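Long-range contact in cysteine protease (PDB 3OIS), which probably hydrolyses peptide bonds as a papain-family cysteine protease and also binds the nucleotide UDP: residues 60-72 with 257-269. Sequence-based numbering, arbitrary orientation.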
# COMPACT_ATOMS: atom_id res chain seq x y z
N LYS A 60 5.42 -9.85 -20.07
CA LYS A 60 5.46 -10.25 -18.66
C LYS A 60 6.55 -9.44 -17.94
O LYS A 60 7.71 -9.23 -18.45
CB LYS A 60 5.67 -11.80 -18.50
CG LYS A 60 5.93 -12.23 -16.99
CD LYS A 60 6.22 -13.76 -16.87
CE LYS A 60 6.33 -14.16 -15.38
NZ LYS A 60 4.93 -14.35 -14.77
N VAL A 61 6.18 -8.87 -16.79
CA VAL A 61 7.15 -8.22 -15.89
C VAL A 61 7.04 -8.81 -14.51
O VAL A 61 5.94 -9.01 -13.98
CB VAL A 61 6.90 -6.72 -15.87
CG1 VAL A 61 7.79 -6.00 -14.81
CG2 VAL A 61 7.08 -6.09 -17.23
N ASP A 62 8.19 -9.09 -13.87
CA ASP A 62 8.12 -9.65 -12.51
C ASP A 62 9.18 -9.01 -11.67
O ASP A 62 10.36 -9.45 -11.62
CB ASP A 62 8.18 -11.18 -12.48
CG ASP A 62 8.01 -11.75 -11.10
OD1 ASP A 62 7.65 -11.03 -10.16
OD2 ASP A 62 8.31 -12.97 -10.91
N LEU A 63 8.77 -7.97 -10.95
CA LEU A 63 9.73 -7.20 -10.11
C LEU A 63 9.78 -7.73 -8.68
O LEU A 63 10.29 -7.07 -7.81
CB LEU A 63 9.35 -5.66 -10.08
CG LEU A 63 9.09 -4.98 -11.45
CD1 LEU A 63 9.01 -3.45 -11.25
CD2 LEU A 63 10.23 -5.31 -12.45
N THR A 64 9.09 -8.83 -8.41
CA THR A 64 9.01 -9.32 -7.00
C THR A 64 10.40 -9.21 -6.35
O THR A 64 11.39 -9.79 -6.84
CB THR A 64 8.53 -10.78 -6.92
OG1 THR A 64 7.24 -10.91 -7.49
CG2 THR A 64 8.41 -11.29 -5.43
N PRO A 65 10.50 -8.55 -5.22
CA PRO A 65 11.82 -8.32 -4.59
C PRO A 65 12.18 -9.50 -3.64
O PRO A 65 11.33 -10.38 -3.41
CB PRO A 65 11.61 -7.00 -3.85
CG PRO A 65 10.21 -7.09 -3.41
CD PRO A 65 9.43 -7.76 -4.61
N PRO A 66 13.41 -9.54 -3.12
CA PRO A 66 13.73 -10.67 -2.29
C PRO A 66 13.17 -10.58 -0.88
O PRO A 66 12.91 -11.65 -0.28
CB PRO A 66 15.28 -10.66 -2.25
CG PRO A 66 15.72 -9.67 -3.33
CD PRO A 66 14.58 -8.67 -3.31
N PHE A 67 12.84 -9.37 -0.41
CA PHE A 67 12.35 -9.28 0.95
C PHE A 67 10.92 -9.80 1.06
O PHE A 67 10.08 -9.50 0.22
CB PHE A 67 12.50 -7.87 1.53
CG PHE A 67 11.75 -6.76 0.75
CD1 PHE A 67 10.49 -6.26 1.17
CD2 PHE A 67 12.35 -6.14 -0.30
CE1 PHE A 67 9.91 -5.15 0.45
CE2 PHE A 67 11.84 -5.10 -1.04
CZ PHE A 67 10.54 -4.61 -0.70
N GLN A 68 10.66 -10.56 2.12
CA GLN A 68 9.39 -11.25 2.19
C GLN A 68 8.28 -10.24 2.50
O GLN A 68 8.55 -9.10 2.96
CB GLN A 68 9.37 -12.34 3.25
CG GLN A 68 9.59 -11.90 4.64
CD GLN A 68 9.93 -13.10 5.57
OE1 GLN A 68 9.07 -13.94 5.88
NE2 GLN A 68 11.20 -13.15 6.02
N VAL A 69 7.06 -10.69 2.27
CA VAL A 69 5.90 -9.86 2.67
C VAL A 69 5.92 -9.53 4.15
O VAL A 69 6.47 -10.30 4.98
CB VAL A 69 4.54 -10.49 2.26
CG1 VAL A 69 4.41 -10.65 0.74
CG2 VAL A 69 4.36 -11.82 3.01
N TYR A 70 5.32 -8.39 4.47
CA TYR A 70 5.05 -8.12 5.88
C TYR A 70 3.71 -8.62 6.28
O TYR A 70 2.94 -9.06 5.45
CB TYR A 70 5.02 -6.59 6.13
CG TYR A 70 6.04 -5.70 5.38
CD1 TYR A 70 7.43 -6.01 5.34
CD2 TYR A 70 5.60 -4.62 4.62
CE1 TYR A 70 8.33 -5.21 4.70
CE2 TYR A 70 6.52 -3.80 3.93
CZ TYR A 70 7.90 -4.08 3.99
OH TYR A 70 8.83 -3.28 3.34
N ASP A 71 3.41 -8.53 7.59
CA ASP A 71 2.08 -8.89 8.03
C ASP A 71 1.56 -7.69 8.82
O ASP A 71 2.07 -7.39 9.92
CB ASP A 71 2.13 -10.13 8.93
CG ASP A 71 0.77 -10.64 9.32
OD1 ASP A 71 -0.26 -9.92 9.19
OD2 ASP A 71 0.69 -11.82 9.83
N GLN A 72 0.54 -6.97 8.29
CA GLN A 72 0.11 -5.77 9.02
C GLN A 72 -0.72 -6.10 10.22
O GLN A 72 -0.96 -5.23 11.04
CB GLN A 72 -0.68 -4.88 8.08
CG GLN A 72 -2.06 -5.42 7.75
CD GLN A 72 -2.78 -4.40 6.87
OE1 GLN A 72 -3.68 -3.60 7.33
NE2 GLN A 72 -2.50 -4.47 5.62
N TRP A 257 -0.49 -9.48 4.45
CA TRP A 257 -1.25 -10.39 5.36
C TRP A 257 -0.37 -11.60 5.69
O TRP A 257 -0.90 -12.66 6.11
CB TRP A 257 -2.57 -10.86 4.73
CG TRP A 257 -3.55 -9.69 4.54
CD1 TRP A 257 -3.48 -8.42 5.12
CD2 TRP A 257 -4.65 -9.65 3.60
NE1 TRP A 257 -4.55 -7.62 4.64
CE2 TRP A 257 -5.25 -8.37 3.71
CE3 TRP A 257 -5.21 -10.60 2.73
CZ2 TRP A 257 -6.38 -8.03 2.93
CZ3 TRP A 257 -6.33 -10.27 1.98
CH2 TRP A 257 -6.88 -8.97 2.05
N GLY A 258 0.94 -11.41 5.67
CA GLY A 258 1.86 -12.55 5.97
C GLY A 258 2.08 -13.51 4.80
O GLY A 258 1.43 -13.38 3.71
N ASN A 259 3.01 -14.47 5.00
CA ASN A 259 3.38 -15.37 3.89
C ASN A 259 2.65 -16.72 3.84
O ASN A 259 3.01 -17.61 2.99
CB ASN A 259 4.92 -15.53 3.79
CG ASN A 259 5.51 -16.38 4.92
OD1 ASN A 259 6.75 -16.63 4.94
ND2 ASN A 259 4.69 -16.86 5.83
N ASN A 260 1.62 -16.87 4.70
CA ASN A 260 0.87 -18.12 4.73
C ASN A 260 -0.46 -17.97 4.02
O ASN A 260 -1.36 -18.82 4.17
CB ASN A 260 0.66 -18.58 6.18
CG ASN A 260 1.96 -18.79 6.90
OD1 ASN A 260 2.14 -18.32 8.04
ND2 ASN A 260 2.93 -19.46 6.23
N VAL A 261 -0.62 -16.87 3.28
CA VAL A 261 -1.78 -16.76 2.36
C VAL A 261 -1.28 -16.48 0.93
O VAL A 261 -0.15 -16.03 0.77
CB VAL A 261 -2.82 -15.61 2.85
CG1 VAL A 261 -3.39 -16.04 4.21
CG2 VAL A 261 -2.14 -14.20 2.84
N GLY A 262 -2.10 -16.70 -0.07
CA GLY A 262 -1.73 -16.47 -1.50
C GLY A 262 -0.52 -17.38 -1.80
O GLY A 262 -0.45 -18.48 -1.30
N GLU A 263 0.42 -16.85 -2.59
CA GLU A 263 1.70 -17.52 -2.96
C GLU A 263 2.76 -16.70 -2.25
O GLU A 263 3.18 -15.65 -2.74
CB GLU A 263 1.88 -17.56 -4.48
CG GLU A 263 0.93 -18.50 -5.18
CD GLU A 263 1.01 -18.42 -6.74
OE1 GLU A 263 1.52 -17.42 -7.28
OE2 GLU A 263 0.52 -19.32 -7.47
N ASP A 264 3.13 -17.17 -1.05
CA ASP A 264 4.07 -16.47 -0.18
C ASP A 264 3.65 -15.05 0.07
O ASP A 264 4.48 -14.16 0.16
CB ASP A 264 5.49 -16.46 -0.75
CG ASP A 264 6.41 -17.30 0.02
OD1 ASP A 264 6.50 -17.15 1.28
OD2 ASP A 264 7.02 -18.14 -0.67
N GLY A 265 2.35 -14.87 0.18
CA GLY A 265 1.88 -13.49 0.50
C GLY A 265 1.50 -12.69 -0.74
O GLY A 265 1.01 -11.54 -0.60
N TYR A 266 1.76 -13.20 -1.94
CA TYR A 266 1.43 -12.51 -3.18
C TYR A 266 0.14 -13.06 -3.85
O TYR A 266 -0.24 -14.26 -3.67
CB TYR A 266 2.59 -12.65 -4.21
CG TYR A 266 3.80 -11.82 -3.82
CD1 TYR A 266 4.68 -12.22 -2.73
CD2 TYR A 266 4.08 -10.61 -4.46
CE1 TYR A 266 5.77 -11.45 -2.39
CE2 TYR A 266 5.19 -9.83 -4.06
CZ TYR A 266 5.99 -10.23 -3.01
OH TYR A 266 7.03 -9.45 -2.65
N PHE A 267 -0.52 -12.21 -4.63
CA PHE A 267 -1.76 -12.57 -5.32
C PHE A 267 -1.76 -12.05 -6.74
O PHE A 267 -0.87 -11.25 -7.14
CB PHE A 267 -2.97 -11.96 -4.56
CG PHE A 267 -3.16 -12.53 -3.18
CD1 PHE A 267 -2.47 -12.03 -2.05
CD2 PHE A 267 -4.12 -13.55 -3.00
CE1 PHE A 267 -2.73 -12.58 -0.73
CE2 PHE A 267 -4.42 -14.08 -1.71
CZ PHE A 267 -3.71 -13.62 -0.57
N TRP A 268 -2.73 -12.50 -7.53
CA TRP A 268 -2.94 -12.05 -8.90
C TRP A 268 -4.27 -11.36 -9.00
O TRP A 268 -5.31 -11.93 -8.54
CB TRP A 268 -3.04 -13.26 -9.84
CG TRP A 268 -1.71 -14.00 -10.17
CD1 TRP A 268 -1.43 -15.34 -9.91
CD2 TRP A 268 -0.60 -13.51 -10.96
NE1 TRP A 268 -0.20 -15.69 -10.45
CE2 TRP A 268 0.35 -14.58 -11.06
CE3 TRP A 268 -0.27 -12.25 -11.51
CZ2 TRP A 268 1.58 -14.43 -11.68
CZ3 TRP A 268 0.93 -12.14 -12.21
CH2 TRP A 268 1.85 -13.22 -12.24
N MET A 269 -4.25 -10.15 -9.57
CA MET A 269 -5.44 -9.33 -9.73
C MET A 269 -5.76 -9.23 -11.25
O MET A 269 -4.92 -8.80 -11.98
CB MET A 269 -5.23 -7.89 -9.21
CG MET A 269 -6.53 -7.05 -9.43
SD MET A 269 -6.35 -5.38 -8.63
CE MET A 269 -6.70 -5.83 -6.91
O HOH W 1 9.15 -10.71 -1.85
O HOH W 2 6.99 -13.37 0.91
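The phenol oxygen of Y266 is gripped by two polar partners: Y266 OH donates to a water 2.6 Å away and also bonds the guanidinium of R254. That water donates in turn to P65 O and, at 2.6 Å, to F67 O, so one water ties the tyrosine to two carbonyls of the 60-72 segment. With CG anti to its own carbonyl carbon (chi1 -72°), the Y266 ring reaches across to that segment, where T64 and V69 meet it obliquely. The methyl T64 CG2 lies 3.6 Å from Y266 CZ, while V69 CG1 approaches Y266 CE1 at 3.5 Å.

The two methyls of V69 part between two limbs of the 257-269 loop. CG1 also touches D264 O, whereas CG2 presses on the main chain of G258, 3.4 Å from G258 C, and on CB of N259. G265, in the type I' turn from E263 to Y266, has no side chain between its backbone and V69, whose CG1 comes to 3.8 Å from G265 O. A second water accepts from V69 N and donates to D264 O at 2.7 Å, and further along G258 N donates to Y70 O (3.1 Å, 152° at the hydrogen), beside the single bridge of D71 with W257.

At the opposite end, K60 NZ reaches the edge of W268 while its charge pairs with D245. Segment 60-72 thus packs against loop 257-265 and the start of strand 266-270, then leaves the antiparallel sheet for helix 78-93, where Y70 OH bonds Q88, consistent with the two-domain papain-like fold.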